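Local coordinates for protein ferredoxin-thioredoxin reductase subunit A2, chloroplastic (Arabidopsis thaliana, PDB 7C2B) that probably serves as the variable subunit of ferredoxin-thioredoxin reductase, the chloroplast enzyme that reduces thioredoxins with electrons from reduced ferredoxin, at residues 26-29 and 30-34. Sequence-based numbering, arbitrary orientation.
Sequences EDEK and AKEKI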
loop_
_atom_site.group_PDB
_atom_site.type_symbol
_atom_site.label_atom_id
_atom_site.label_comp_id
_atom_site.label_asym_id
_atom_site.label_seq_id
_atom_site.Cartn_x
_atom_site.Cartn_y
_atom_site.Cartn_z
ATOM N N GLU B 26 -14.083 18.490 2.150
ATOM C CA GLU B 26 -13.435 17.956 0.959
ATOM C C GLU B 26 -14.303 16.888 0.310
ATOM O O GLU B 26 -14.532 16.913 -0.901
ATOM C CB GLU B 26 -12.057 17.389 1.301
ATOM C CG GLU B 26 -11.394 16.672 0.129
ATOM C CD GLU B 26 -10.097 15.975 0.513
ATOM O OE1 GLU B 26 -10.009 15.455 1.649
ATOM O OE2 GLU B 26 -9.167 15.946 -0.327
ATOM N N ASP B 27 -14.817 15.954 1.115
ATOM C CA ASP B 27 -15.697 14.912 0.597
ATOM C C ASP B 27 -16.968 15.507 0.003
ATOM O O ASP B 27 -17.443 15.064 -1.050
ATOM C CB ASP B 27 -16.054 13.928 1.709
ATOM C CG ASP B 27 -14.884 13.063 2.121
ATOM O OD1 ASP B 27 -13.967 12.845 1.295
ATOM O OD2 ASP B 27 -14.890 12.599 3.280
ATOM N N GLU B 28 -17.542 16.505 0.674
ATOM C CA GLU B 28 -18.758 17.134 0.171
ATOM C C GLU B 28 -18.500 17.829 -1.163
ATOM O O GLU B 28 -19.252 17.647 -2.126
ATOM C CB GLU B 28 -19.296 18.117 1.216
ATOM C CG GLU B 28 -20.682 18.659 0.922
ATOM C CD GLU B 28 -20.798 20.149 1.223
ATOM O OE1 GLU B 28 -21.019 20.510 2.405
ATOM O OE2 GLU B 28 -20.658 20.960 0.275
ATOM N N LYS B 29 -17.423 18.610 -1.249
ATOM C CA LYS B 29 -17.131 19.311 -2.495
ATOM C C LYS B 29 -16.697 18.351 -3.598
ATOM O O LYS B 29 -16.869 18.657 -4.782
ATOM C CB LYS B 29 -16.062 20.375 -2.268
ATOM C CG LYS B 29 -16.606 21.616 -1.562
ATOM C CD LYS B 29 -15.535 22.342 -0.766
ATOM C CE LYS B 29 -14.311 22.645 -1.620
ATOM N NZ LYS B 29 -14.157 24.118 -1.852
ATOM N N ALA B 30 -16.133 17.196 -3.235
ATOM C CA ALA B 30 -15.803 16.196 -4.249
ATOM C C ALA B 30 -17.062 15.554 -4.815
ATOM O O ALA B 30 -17.184 15.375 -6.035
ATOM C CB ALA B 30 -14.881 15.132 -3.659
ATOM N N LYS B 31 -18.008 15.194 -3.939
ATOM C CA LYS B 31 -19.267 14.611 -4.388
ATOM C C LYS B 31 -20.029 15.563 -5.302
ATOM O O LYS B 31 -20.732 15.115 -6.217
ATOM C CB LYS B 31 -20.135 14.222 -3.188
ATOM C CG LYS B 31 -19.857 12.839 -2.600
ATOM C CD LYS B 31 -20.007 11.732 -3.643
ATOM C CE LYS B 31 -20.733 10.497 -3.099
ATOM N NZ LYS B 31 -20.612 9.315 -4.009
ATOM N N GLU B 32 -19.890 16.872 -5.083
ATOM C CA GLU B 32 -20.527 17.857 -5.949
ATOM C C GLU B 32 -19.935 17.878 -7.353
ATOM O O GLU B 32 -20.558 18.431 -8.267
ATOM C CB GLU B 32 -20.422 19.247 -5.321
ATOM C CG GLU B 32 -21.271 19.398 -4.066
ATOM C CD GLU B 32 -21.132 20.762 -3.413
ATOM O OE1 GLU B 32 -21.872 21.022 -2.442
ATOM O OE2 GLU B 32 -20.289 21.570 -3.864
ATOM N N LYS B 33 -18.757 17.292 -7.550
ATOM C CA LYS B 33 -18.141 17.222 -8.868
ATOM C C LYS B 33 -18.575 15.992 -9.665
ATOM O O LYS B 33 -18.104 15.802 -10.787
ATOM C CB LYS B 33 -16.614 17.235 -8.739
ATOM C CG LYS B 33 -16.039 18.512 -8.119
ATOM C CD LYS B 33 -14.513 18.492 -8.140
ATOM C CE LYS B 33 -13.913 19.723 -7.443
ATOM N NZ LYS B 33 -13.502 19.426 -6.039
ATOM N N ILE B 34 -19.444 15.148 -9.118
ATOM C CA ILE B 34 -19.937 14.009 -9.882
ATOM C C ILE B 34 -20.722 14.525 -11.078
ATOM O O ILE B 34 -21.570 15.417 -10.950
ATOM C CB ILE B 34 -20.778 13.095 -8.983
ATOM C CG1 ILE B 34 -19.924 12.570 -7.827
ATOM C CG2 ILE B 34 -21.366 11.945 -9.778
ATOM C CD1 ILE B 34 -20.584 11.481 -7.037
#
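In the short N-terminal helix 25-31 of this SH3-like subunit, Ala-30, Lys-31 and Glu-32 donate to Glu-26, Asp-27 and Glu-28 in three successive backbone hydrogen bonds of the helical i to i+4 kind, and a type I beta turn from Lys-31 to Ile-34 follows on the last turn. The bonds run from Ala-30 N to Glu-26 O (2.8 Å), from Lys-31 N to Asp-27 O, the straightest at 164° at the hydrogen, and from Glu-32 N to Glu-28 O (3.1 Å). Lys-33 N bonds to Ala-30 O, three residues back.

On the outer surface the acidic side chains of Glu-28 and Glu-32 stand one turn apart, charged groups suited to a side that faces solvent. Glu-28 sends CG anti to its own N (chi1 -170°) and bends at chi2, which brings OE2 to 3.0 Å from Glu-32 OE1. The two carboxylate planes are turned 39° from each other. These are two acceptors of like charge, not hydrogen-bonded as they stand; such closeness would tend to raise a pKa and favour a shared proton, or may be eased by solvent. The aliphatic part of Glu-32 also packs on the backbone, CG resting 3.3 Å from Glu-28 O.

Lys-33 folds back beside the preceding turn, its CG 3.4 Å from Lys-29 O; its NZ lies 3.7 Å from Lys-29 O, too far for a hydrogen bond and at most a loose electrostatic approach. The buried residue is Ala-30, whose small methyl lets the helix lie close to Tyr-67 at the end of strand 61-67. Two hydrogen bonds tie the helix to the same tyrosine: Asp-27 OD1 with its hydroxyl, and Lys-31 NZ, which a long side chain carries to the strand, with its carbonyl oxygen. Lys-33 touches Ile-64 and Ile-34 touches Asp-66, just before the chain enters strand 37-40.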